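Probable outer membrane protein (Pseudomonas aeruginosa, PDB 3DWO) probably carries hydrophobic compounds such as long-chain fatty acids across the outer membrane, as a beta-barrel channel of the FadL family. Local coordinates at residues Gly323-Tyr331 against Val414-Gly422; Pro393-Gln404 against Lys431-Asp442. One frame throughout, in Å; residues are numbered along the deposited sequence.

Contact 1 (Gly323-Tyr331 against Val414-Gly422); sequences GNTIVSIPY and VNQDRLGGG. With C8E ((hydroxyethyloxy)tri(ethyloxy)octane), chain D; C8E ((hydroxyethyloxy)tri(ethyloxy)octane), chain C.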
loop_
_atom_site.group_PDB
_atom_site.type_symbol
_atom_site.label_atom_id
_atom_site.label_comp_id
_atom_site.label_asym_id
_atom_site.label_seq_id
_atom_site.Cartn_x
_atom_site.Cartn_y
_atom_site.Cartn_z
ATOM N N GLY A 323 -2.456 -13.977 -21.862
ATOM C CA GLY A 323 -1.235 -14.683 -21.517
ATOM C C GLY A 323 0.052 -14.065 -22.037
ATOM O O GLY A 323 1.134 -14.479 -21.632
ATOM N N ASN A 324 -0.053 -13.082 -22.930
ATOM C CA ASN A 324 1.129 -12.440 -23.494
ATOM C C ASN A 324 1.400 -11.075 -22.889
ATOM O O ASN A 324 0.475 -10.313 -22.581
ATOM C CB ASN A 324 0.988 -12.309 -25.016
ATOM C CG ASN A 324 1.338 -13.598 -25.748
ATOM O OD1 ASN A 324 1.461 -14.663 -25.135
ATOM N ND2 ASN A 324 1.499 -13.507 -27.062
ATOM N N THR A 325 2.682 -10.767 -22.731
ATOM C CA THR A 325 3.097 -9.494 -22.156
ATOM C C THR A 325 2.857 -8.301 -23.071
ATOM O O THR A 325 3.205 -8.321 -24.249
ATOM C CB THR A 325 4.598 -9.532 -21.768
ATOM O OG1 THR A 325 4.768 -10.394 -20.635
ATOM C CG2 THR A 325 5.116 -8.134 -21.417
ATOM N N ILE A 326 2.234 -7.265 -22.525
ATOM C CA ILE A 326 2.006 -6.045 -23.281
ATOM C C ILE A 326 3.224 -5.184 -22.950
ATOM O O ILE A 326 3.901 -4.677 -23.845
ATOM C CB ILE A 326 0.716 -5.333 -22.839
ATOM C CG1 ILE A 326 -0.504 -6.149 -23.282
ATOM C CG2 ILE A 326 0.660 -3.940 -23.434
ATOM C CD1 ILE A 326 -0.576 -6.381 -24.768
ATOM N N VAL A 327 3.497 -5.037 -21.655
ATOM C CA VAL A 327 4.656 -4.290 -21.188
ATOM C C VAL A 327 5.021 -4.757 -19.784
ATOM O O VAL A 327 4.143 -5.047 -18.963
ATOM C CB VAL A 327 4.413 -2.746 -21.166
ATOM C CG1 VAL A 327 3.323 -2.384 -20.168
ATOM C CG2 VAL A 327 5.714 -2.026 -20.808
ATOM N N SER A 328 6.321 -4.860 -19.524
ATOM C CA SER A 328 6.813 -5.268 -18.214
ATOM C C SER A 328 7.672 -4.130 -17.657
ATOM O O SER A 328 8.634 -3.704 -18.287
ATOM C CB SER A 328 7.643 -6.546 -18.332
ATOM O OG SER A 328 7.953 -7.056 -17.048
ATOM N N ILE A 329 7.310 -3.639 -16.481
ATOM C CA ILE A 329 8.029 -2.541 -15.847
ATOM C C ILE A 329 8.771 -3.021 -14.594
ATOM O O ILE A 329 8.159 -3.459 -13.620
ATOM C CB ILE A 329 7.041 -1.410 -15.462
ATOM C CG1 ILE A 329 6.276 -0.963 -16.708
ATOM C CG2 ILE A 329 7.796 -0.225 -14.851
ATOM C CD1 ILE A 329 5.166 0.033 -16.431
ATOM N N PRO A 330 10.107 -2.951 -14.612
ATOM C CA PRO A 330 10.874 -3.395 -13.444
ATOM C C PRO A 330 10.780 -2.415 -12.283
ATOM O O PRO A 330 10.771 -1.205 -12.477
ATOM C CB PRO A 330 12.299 -3.503 -13.984
ATOM C CG PRO A 330 12.101 -3.719 -15.467
ATOM C CD PRO A 330 10.992 -2.752 -15.771
ATOM N N TYR A 331 10.701 -2.943 -11.072
ATOM C CA TYR A 331 10.630 -2.104 -9.893
ATOM C C TYR A 331 11.660 -2.554 -8.872
ATOM O O TYR A 331 12.169 -1.742 -8.103
ATOM C CB TYR A 331 9.219 -2.134 -9.305
ATOM C CG TYR A 331 8.269 -1.205 -10.028
ATOM C CD1 TYR A 331 8.488 0.174 -10.035
ATOM C CD2 TYR A 331 7.163 -1.700 -10.721
ATOM C CE1 TYR A 331 7.628 1.042 -10.713
ATOM C CE2 TYR A 331 6.293 -0.842 -11.405
ATOM C CZ TYR A 331 6.530 0.526 -11.395
ATOM O OH TYR A 331 5.663 1.381 -12.051
ATOM N N VAL A 414 13.258 6.447 -16.028
ATOM C CA VAL A 414 13.529 6.367 -17.453
ATOM C C VAL A 414 12.523 5.360 -18.021
ATOM O O VAL A 414 12.346 4.281 -17.459
ATOM C CB VAL A 414 14.978 5.872 -17.717
ATOM C CG1 VAL A 414 15.190 5.606 -19.198
ATOM C CG2 VAL A 414 15.984 6.918 -17.234
ATOM N N ASN A 415 11.846 5.719 -19.109
ATOM C CA ASN A 415 10.882 4.809 -19.728
ATOM C C ASN A 415 11.562 3.935 -20.780
ATOM O O ASN A 415 12.378 4.418 -21.557
ATOM C CB ASN A 415 9.741 5.583 -20.407
ATOM C CG ASN A 415 8.498 5.695 -19.533
ATOM O OD1 ASN A 415 8.297 4.889 -18.617
ATOM N ND2 ASN A 415 7.644 6.686 -19.827
ATOM N N GLN A 416 11.216 2.652 -20.806
ATOM C CA GLN A 416 11.774 1.738 -21.788
ATOM C C GLN A 416 11.302 2.161 -23.188
ATOM O O GLN A 416 10.416 3.012 -23.321
ATOM C CB GLN A 416 11.312 0.311 -21.484
ATOM C CG GLN A 416 9.797 0.178 -21.377
ATOM C CD GLN A 416 9.379 -1.228 -21.036
ATOM O OE1 GLN A 416 9.390 -2.124 -21.893
ATOM N NE2 GLN A 416 9.030 -1.446 -19.771
ATOM N N ASP A 417 11.882 1.559 -24.223
ATOM C CA ASP A 417 11.532 1.899 -25.603
ATOM C C ASP A 417 10.030 1.944 -25.926
ATOM O O ASP A 417 9.531 2.966 -26.393
ATOM C CB ASP A 417 12.208 0.935 -26.583
ATOM C CG ASP A 417 13.732 1.013 -26.536
ATOM O OD1 ASP A 417 14.272 2.084 -26.185
ATOM O OD2 ASP A 417 14.393 0.003 -26.872
ATOM N N ARG A 418 9.306 0.851 -25.686
ATOM C CA ARG A 418 7.884 0.833 -26.019
ATOM C C ARG A 418 7.015 1.817 -25.237
ATOM O O ARG A 418 5.856 2.037 -25.591
ATOM C CB ARG A 418 7.314 -0.592 -25.920
ATOM C CG ARG A 418 7.197 -1.184 -24.534
ATOM C CD ARG A 418 6.608 -2.597 -24.627
ATOM N NE ARG A 418 7.487 -3.510 -25.353
ATOM C CZ ARG A 418 7.152 -4.746 -25.723
ATOM N NH1 ARG A 418 5.950 -5.235 -25.442
ATOM N NH2 ARG A 418 8.018 -5.496 -26.385
ATOM N N LEU A 419 7.572 2.420 -24.191
ATOM C CA LEU A 419 6.823 3.404 -23.407
ATOM C C LEU A 419 7.196 4.847 -23.755
ATOM O O LEU A 419 6.830 5.784 -23.044
ATOM C CB LEU A 419 7.016 3.167 -21.906
ATOM C CG LEU A 419 6.313 1.926 -21.345
ATOM C CD1 LEU A 419 6.529 1.868 -19.841
ATOM C CD2 LEU A 419 4.805 1.976 -21.669
ATOM N N GLY A 420 7.928 5.025 -24.848
ATOM C CA GLY A 420 8.295 6.367 -25.270
ATOM C C GLY A 420 9.717 6.856 -25.042
ATOM O O GLY A 420 10.093 7.898 -25.581
ATOM N N GLY A 421 10.497 6.140 -24.234
ATOM C CA GLY A 421 11.881 6.532 -23.984
ATOM C C GLY A 421 12.139 7.835 -23.238
ATOM O O GLY A 421 13.265 8.343 -23.251
ATOM N N GLY A 422 11.124 8.388 -22.579
ATOM C CA GLY A 422 11.325 9.635 -21.851
ATOM C C GLY A 422 11.971 9.430 -20.490
ATOM O O GLY A 422 12.295 8.305 -20.112
HETATM C C1 C8E D . 7.638 2.727 -7.083
HETATM C C2 C8E D . 6.426 2.552 -7.874
HETATM C C3 C8E D . 5.832 1.222 -7.823
HETATM C C4 C8E D . 4.596 1.277 -8.583
HETATM C C5 C8E D . 3.724 0.151 -8.164
HETATM C C6 C8E D . 2.347 0.420 -8.532
HETATM C C7 C8E D . 1.822 -0.935 -8.547
HETATM C C8 C8E D . 0.454 -0.934 -7.976
HETATM O O9 C8E D . -0.709 -1.519 -8.544
HETATM C C10 C8E D . -1.151 -1.070 -9.811
HETATM C C11 C8E D . -2.371 -1.878 -10.124
HETATM O O12 C8E D . -2.034 -3.007 -10.949
HETATM C C13 C8E D . -2.562 -2.982 -12.311
HETATM C C14 C8E D . -1.918 -2.263 -13.538
HETATM O O15 C8E D . -1.594 -2.736 -14.881
HETATM C C16 C8E D . -0.255 -3.265 -14.961
HETATM C C17 C8E D . 0.824 -2.234 -15.343
HETATM O O18 C8E D . 0.524 -0.951 -15.932
HETATM C C19 C8E D . 0.499 -0.974 -17.384
HETATM C C20 C8E D . 1.395 -0.037 -18.275
HETATM O O21 C8E D . 0.856 1.211 -18.738
HETATM C C1 C8E C . 1.792 -0.377 -23.130
HETATM C C2 C8E C . 2.658 -0.618 -24.271
HETATM C C3 C8E C . 2.369 0.221 -25.425
HETATM C C4 C8E C . 3.212 -0.244 -26.514
HETATM C C5 C8E C . 3.105 0.725 -27.627
HETATM C C6 C8E C . 4.018 0.368 -28.682
HETATM C C7 C8E C . 3.563 1.264 -29.733
HETATM C C8 C8E C . 4.357 0.979 -30.934
HETATM O O9 C8E C . 4.326 1.636 -32.187
HETATM C C10 C8E C . 3.128 1.665 -32.935
HETATM C C11 C8E C . 3.478 2.398 -34.186
HETATM O O12 C8E C . 2.771 3.639 -34.299
HETATM C C13 C8E C . 3.245 4.481 -35.377
HETATM C C14 C8E C . 2.664 5.862 -35.803
HETATM O O15 C8E C . 1.684 6.755 -35.186
HETATM C C16 C8E C . 0.358 6.444 -35.647
HETATM C C17 C8E C . -0.091 7.203 -36.907
HETATM O O18 C8E C . -1.046 6.668 -37.849
HETATM C C19 C8E C . -0.416 5.908 -38.913
HETATM C C20 C8E C . -1.184 4.887 -39.829
HETATM O O21 C8E C . -0.423 3.892 -40.523
HETATM O O HOH W 1 5.573 -7.928 -26.057
HETATM O O HOH W 2 8.134 -4.552 -21.752
#
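The guanidinium of R418 meets the backbone of 323-331 with its edge: I326 O and a water lie at its rim, near its plane, while a second water sits over one face. The target is a classic beta bulge, I326 and V327 both facing L319, where strand 324-330 of a small hairpin turns a corner against the loop between strands 395-411 and 423-441. R418 NH1 donates to I326 O at 2.7 Å, bent to 146° and coming from above the carbonyl plane. The rim water accepts from the same NH1 and donates to T325 O, so one nitrogen holds two successive carbonyls, the second through the water. A bend at chi3 (64°) swings the guanidinium round to them.

The amide of Q416 serves S328 in a similar double way. Its NE2 gives a hydrogen bond of 2.7 Å to S328 O, which lies in the amide plane, and its OE1 accepts from the second water, which in turn accepts from S328 N. Behind it, Q416 O takes L419 N and G421 N from opposite faces of its plane, bracing the turn that presents the side chain.

V327 CG2 wedges between these groups, 3.5 Å from Q416 NE2 and 4.0 Å from L419 CG. I329 CD1 crosses L419 CD1 at about a right angle. Two detergent molecules adjoin this apolar patch, one of them with C20 at 3.6 Å from V327 CG1. That detergent's alkyl part passes over one face of the Y331 ring, its C3 lying 3.4 Å from Y331 CE1.

Contact 2 (Pro393-Gln404 against Lys431-Asp442); sequences PELSIDAAYSRQ and KGQVFSLSATYD. With C8E ((hydroxyethyloxy)tri(ethyloxy)octane), chain E.
S396 O is gripped twice: T440 N donates to it at 2.9 Å and a water also donates. The same water is hydrogen-bonded to S438 OG and T440 OG1, whose further partners are T10 and Q46. The contact is an antiparallel beta hairpin of a FadL-type barrel, with 395-404 and 431-441 running at 170° to each other. From S396-T440 to Q404-G432, hydrogen-bonded pairs alternate with non-hydrogen-bonded ones.

The two faces differ in chemistry. L395, I397, A399, L437 and A439 share one with Y401, F435 and Y441, and with R403 and Q433 at one end; A399 CB meets L437 CD1 at 3.8 Å. Y401 holds CG anti to its N (chi1 174°), which lays its ring alongside F435, with Y401 CD1 over one face of the phenyl ring. Further along, Y401 OH donates to Q433 OE1 at 2.7 Å, in the plane of the amide carbonyl; the oxygen sits at the edge of the tyrosine ring. Q433 NE2 is hydrogen-bonded to D53, so both ends of that amide are engaged.

The opposite face carries S396, D398, A400, S402, Q404, V434, S436, S438 and T440. D398 forms a salt bridge with R354, S436 OG bonds N50, and the side chains of D398, S402 and S436 pack against helix 10-14. At the far end Q404 CG touches detergent C13 at 3.4 Å.

The face with the aromatic residues is thus mostly apolar and probably meets lipid, while the inner one, A400 and V434 among its residues, is richer in hydroxyls and holds a paired carboxylate, where neighbouring strands, the N-terminal helix and water can satisfy them.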
loop_
_atom_site.group_PDB
_atom_site.type_symbol
_atom_site.label_atom_id
_atom_site.label_comp_id
_atom_site.label_asym_id
_atom_site.label_seq_id
_atom_site.Cartn_x
_atom_site.Cartn_y
_atom_site.Cartn_z
ATOM N N PRO A 393 -21.554 -1.104 30.799
ATOM C CA PRO A 393 -21.281 -2.537 30.907
ATOM C C PRO A 393 -20.011 -2.882 30.142
ATOM O O PRO A 393 -19.863 -3.991 29.628
ATOM C CB PRO A 393 -22.533 -3.169 30.297
ATOM C CG PRO A 393 -23.604 -2.197 30.690
ATOM C CD PRO A 393 -22.932 -0.888 30.324
ATOM N N GLU A 394 -19.110 -1.906 30.073
ATOM C CA GLU A 394 -17.833 -2.035 29.393
ATOM C C GLU A 394 -17.812 -1.672 27.926
ATOM O O GLU A 394 -17.979 -2.514 27.045
ATOM C CB GLU A 394 -17.237 -3.433 29.595
ATOM C CG GLU A 394 -16.457 -3.536 30.891
ATOM C CD GLU A 394 -15.909 -2.183 31.328
ATOM O OE1 GLU A 394 -16.714 -1.324 31.756
ATOM O OE2 GLU A 394 -14.680 -1.974 31.233
ATOM N N LEU A 395 -17.609 -0.385 27.692
ATOM C CA LEU A 395 -17.527 0.180 26.361
ATOM C C LEU A 395 -16.409 1.208 26.455
ATOM O O LEU A 395 -16.484 2.145 27.249
ATOM C CB LEU A 395 -18.857 0.845 25.988
ATOM C CG LEU A 395 -19.036 1.657 24.696
ATOM C CD1 LEU A 395 -18.925 3.126 25.008
ATOM C CD2 LEU A 395 -18.023 1.243 23.644
ATOM N N SER A 396 -15.354 1.011 25.676
ATOM C CA SER A 396 -14.239 1.942 25.696
ATOM C C SER A 396 -14.085 2.662 24.365
ATOM O O SER A 396 -14.361 2.107 23.301
ATOM C CB SER A 396 -12.941 1.212 26.049
ATOM O OG SER A 396 -12.666 0.185 25.118
ATOM N N ILE A 397 -13.651 3.914 24.441
ATOM C CA ILE A 397 -13.449 4.732 23.258
ATOM C C ILE A 397 -11.986 5.132 23.198
ATOM O O ILE A 397 -11.384 5.456 24.225
ATOM C CB ILE A 397 -14.294 6.015 23.314
ATOM C CG1 ILE A 397 -15.750 5.663 23.608
ATOM C CG2 ILE A 397 -14.177 6.775 21.997
ATOM C CD1 ILE A 397 -16.387 4.765 22.574
ATOM N N ASP A 398 -11.414 5.102 22.000
ATOM C CA ASP A 398 -10.019 5.482 21.823
ATOM C C ASP A 398 -9.853 6.448 20.670
ATOM O O ASP A 398 -10.600 6.402 19.689
ATOM C CB ASP A 398 -9.145 4.253 21.586
ATOM C CG ASP A 398 -8.951 3.434 22.837
ATOM O OD1 ASP A 398 -8.144 2.487 22.814
ATOM O OD2 ASP A 398 -9.608 3.738 23.850
ATOM N N ALA A 399 -8.870 7.331 20.807
ATOM C CA ALA A 399 -8.575 8.322 19.785
ATOM C C ALA A 399 -7.076 8.310 19.539
ATOM O O ALA A 399 -6.298 7.932 20.415
ATOM C CB ALA A 399 -9.012 9.692 20.247
ATOM N N ALA A 400 -6.670 8.716 18.346
ATOM C CA ALA A 400 -5.258 8.748 18.019
ATOM C C ALA A 400 -4.999 9.693 16.863
ATOM O O ALA A 400 -5.870 9.926 16.022
ATOM C CB ALA A 400 -4.769 7.341 17.662
ATOM N N TYR A 401 -3.797 10.254 16.851
ATOM C CA TYR A 401 -3.358 11.139 15.791
ATOM C C TYR A 401 -1.964 10.664 15.466
ATOM O O TYR A 401 -1.177 10.388 16.366
ATOM C CB TYR A 401 -3.279 12.596 16.240
ATOM C CG TYR A 401 -2.688 13.484 15.163
ATOM C CD1 TYR A 401 -3.376 13.718 13.969
ATOM C CD2 TYR A 401 -1.417 14.036 15.306
ATOM C CE1 TYR A 401 -2.810 14.480 12.945
ATOM C CE2 TYR A 401 -0.843 14.799 14.287
ATOM C CZ TYR A 401 -1.545 15.016 13.110
ATOM O OH TYR A 401 -0.983 15.771 12.107
ATOM N N SER A 402 -1.658 10.562 14.183
ATOM C CA SER A 402 -0.343 10.112 13.779
ATOM C C SER A 402 0.149 10.904 12.576
ATOM O O SER A 402 -0.565 11.071 11.590
ATOM C CB SER A 402 -0.378 8.619 13.455
ATOM O OG SER A 402 0.912 8.152 13.125
ATOM N N ARG A 403 1.370 11.410 12.680
ATOM C CA ARG A 403 1.970 12.176 11.605
ATOM C C ARG A 403 3.112 11.355 11.024
ATOM O O ARG A 403 3.890 10.752 11.758
ATOM C CB ARG A 403 2.494 13.519 12.128
ATOM C CG ARG A 403 3.409 14.248 11.158
ATOM C CD ARG A 403 2.721 14.519 9.822
ATOM N NE ARG A 403 3.668 14.864 8.758
ATOM C CZ ARG A 403 4.404 15.971 8.736
ATOM N NH1 ARG A 403 4.309 16.857 9.721
ATOM N NH2 ARG A 403 5.244 16.190 7.733
ATOM N N GLN A 404 3.194 11.320 9.702
ATOM C CA GLN A 404 4.248 10.581 9.032
ATOM C C GLN A 404 5.126 11.556 8.265
ATOM O O GLN A 404 4.662 12.230 7.338
ATOM C CB GLN A 404 3.667 9.548 8.062
ATOM C CG GLN A 404 2.801 8.463 8.703
ATOM C CD GLN A 404 1.409 8.948 9.070
ATOM O OE1 GLN A 404 0.718 9.557 8.252
ATOM N NE2 GLN A 404 0.986 8.674 10.303
ATOM N N LYS A 431 3.689 13.926 2.544
ATOM C CA LYS A 431 3.370 14.150 3.942
ATOM C C LYS A 431 2.139 13.321 4.246
ATOM O O LYS A 431 1.275 13.148 3.388
ATOM C CB LYS A 431 3.076 15.630 4.188
ATOM C CG LYS A 431 4.316 16.502 4.202
ATOM C CD LYS A 431 4.085 17.885 3.592
ATOM C CE LYS A 431 2.801 18.544 4.082
ATOM N NZ LYS A 431 1.629 18.142 3.255
ATOM N N GLY A 432 2.061 12.799 5.461
ATOM C CA GLY A 432 0.913 12.001 5.816
ATOM C C GLY A 432 0.473 12.202 7.247
ATOM O O GLY A 432 1.281 12.490 8.131
ATOM N N GLN A 433 -0.826 12.071 7.475
ATOM C CA GLN A 433 -1.351 12.191 8.818
ATOM C C GLN A 433 -2.602 11.338 8.895
ATOM O O GLN A 433 -3.347 11.225 7.917
ATOM C CB GLN A 433 -1.630 13.655 9.165
ATOM C CG GLN A 433 -2.846 14.280 8.540
ATOM C CD GLN A 433 -2.902 15.769 8.827
ATOM O OE1 GLN A 433 -2.510 16.217 9.911
ATOM N NE2 GLN A 433 -3.392 16.545 7.865
ATOM N N VAL A 434 -2.806 10.713 10.050
ATOM C CA VAL A 434 -3.950 9.839 10.261
ATOM C C VAL A 434 -4.700 10.187 11.544
ATOM O O VAL A 434 -4.096 10.473 12.580
ATOM C CB VAL A 434 -3.501 8.354 10.334
ATOM C CG1 VAL A 434 -4.719 7.438 10.456
ATOM C CG2 VAL A 434 -2.672 7.987 9.100
ATOM N N PHE A 435 -6.024 10.182 11.455
ATOM C CA PHE A 435 -6.884 10.444 12.599
ATOM C C PHE A 435 -7.575 9.105 12.811
ATOM O O PHE A 435 -8.121 8.534 11.869
ATOM C CB PHE A 435 -7.904 11.531 12.270
ATOM C CG PHE A 435 -7.281 12.816 11.807
ATOM C CD1 PHE A 435 -6.777 12.932 10.513
ATOM C CD2 PHE A 435 -7.156 13.894 12.677
ATOM C CE1 PHE A 435 -6.154 14.101 10.094
ATOM C CE2 PHE A 435 -6.533 15.069 12.269
ATOM C CZ PHE A 435 -6.030 15.174 10.974
ATOM N N SER A 436 -7.540 8.600 14.038
ATOM C CA SER A 436 -8.125 7.298 14.336
ATOM C C SER A 436 -9.105 7.343 15.504
ATOM O O SER A 436 -8.906 8.083 16.468
ATOM C CB SER A 436 -6.994 6.308 14.637
ATOM O OG SER A 436 -7.455 4.969 14.647
ATOM N N LEU A 437 -10.160 6.542 15.414
ATOM C CA LEU A 437 -11.178 6.487 16.455
ATOM C C LEU A 437 -11.767 5.077 16.494
ATOM O O LEU A 437 -12.098 4.517 15.454
ATOM C CB LEU A 437 -12.277 7.501 16.146
ATOM C CG LEU A 437 -13.035 8.118 17.322
ATOM C CD1 LEU A 437 -12.104 9.038 18.114
ATOM C CD2 LEU A 437 -14.223 8.910 16.792
ATOM N N SER A 438 -11.884 4.498 17.687
ATOM C CA SER A 438 -12.436 3.151 17.813
ATOM C C SER A 438 -13.341 2.966 19.022
ATOM O O SER A 438 -13.267 3.711 19.995
ATOM C CB SER A 438 -11.316 2.115 17.903
ATOM O OG SER A 438 -10.666 2.194 19.158
ATOM N N ALA A 439 -14.190 1.951 18.946
ATOM C CA ALA A 439 -15.106 1.617 20.024
ATOM C C ALA A 439 -14.892 0.144 20.314
ATOM O O ALA A 439 -15.011 -0.692 19.421
ATOM C CB ALA A 439 -16.544 1.867 19.596
ATOM N N THR A 440 -14.558 -0.170 21.557
ATOM C CA THR A 440 -14.320 -1.550 21.952
ATOM C C THR A 440 -15.376 -1.983 22.959
ATOM O O THR A 440 -15.576 -1.323 23.979
ATOM C CB THR A 440 -12.934 -1.709 22.596
ATOM O OG1 THR A 440 -11.940 -1.131 21.739
ATOM C CG2 THR A 440 -12.621 -3.179 22.818
ATOM N N TYR A 441 -16.053 -3.089 22.669
ATOM C CA TYR A 441 -17.083 -3.588 23.563
ATOM C C TYR A 441 -16.666 -4.905 24.200
ATOM O O TYR A 441 -16.560 -5.934 23.533
ATOM C CB TYR A 441 -18.405 -3.761 22.814
ATOM C CG TYR A 441 -19.587 -3.948 23.739
ATOM C CD1 TYR A 441 -19.827 -3.051 24.780
ATOM C CD2 TYR A 441 -20.468 -5.016 23.573
ATOM C CE1 TYR A 441 -20.911 -3.212 25.635
ATOM C CE2 TYR A 441 -21.560 -5.186 24.423
ATOM C CZ TYR A 441 -21.774 -4.281 25.452
ATOM O OH TYR A 441 -22.844 -4.446 26.304
ATOM N N ASP A 442 -16.425 -4.857 25.505
ATOM C CA ASP A 442 -16.010 -6.030 26.258
ATOM C C ASP A 442 -17.221 -6.761 26.828
ATOM O O ASP A 442 -17.340 -6.923 28.041
ATOM C CB ASP A 442 -15.084 -5.610 27.403
ATOM C CG ASP A 442 -14.524 -6.795 28.161
ATOM O OD1 ASP A 442 -13.677 -7.512 27.588
ATOM O OD2 ASP A 442 -14.936 -7.014 29.322
HETATM C C1 C8E E . -8.318 3.839 -1.129
HETATM C C2 C8E E . -6.922 4.243 -1.029
HETATM C C3 C8E E . -6.117 3.413 -0.137
HETATM C C4 C8E E . -6.043 4.093 1.145
HETATM C C5 C8E E . -4.648 4.044 1.628
HETATM C C6 C8E E . -4.613 4.287 3.053
HETATM C C7 C8E E . -3.187 4.447 3.245
HETATM C C8 C8E E . -2.975 5.595 4.137
HETATM O O9 C8E E . -1.835 5.867 4.922
HETATM C C10 C8E E . -1.429 4.949 5.915
HETATM C C11 C8E E . -0.204 5.565 6.516
HETATM O O12 C8E E . 0.796 5.814 5.509
HETATM C C13 C8E E . 1.871 6.711 5.908
HETATM C C14 C8E E . 2.666 7.671 4.968
HETATM O O15 C8E E . 2.213 8.649 3.989
HETATM C C16 C8E E . 2.070 8.047 2.685
HETATM C C17 C8E E . 3.333 8.105 1.812
HETATM O O18 C8E E . 3.463 8.977 0.672
HETATM C C19 C8E E . 3.012 8.347 -0.561
HETATM C C20 C8E E . 3.969 7.990 -1.755
HETATM O O21 C8E E . 4.334 6.621 -1.953
HETATM O O HOH W 3 -11.814 1.458 21.784
#

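How the contacts relate
From the N terminus the chain first reaches 323-331, the second strand of the small hairpin, and then 393-404. It next passes through the loop 414-422, which closes contact 1 over the 82 residues in between, and returns along 431-442 to close contact 2, a hairpin with only 26 residues between its segments. The segments alternate, so the two closures cross: the loop of contact 1 is part of the connection between the paired strands of contact 2. Their centres lie about 42 Å apart, on opposite sides of the chain's centre. Contact 2 joins neighbouring strands of the barrel wall near the C terminus, whereas contact 1 ties the loop that connects its two strands to the separate two-stranded hairpin 316-330.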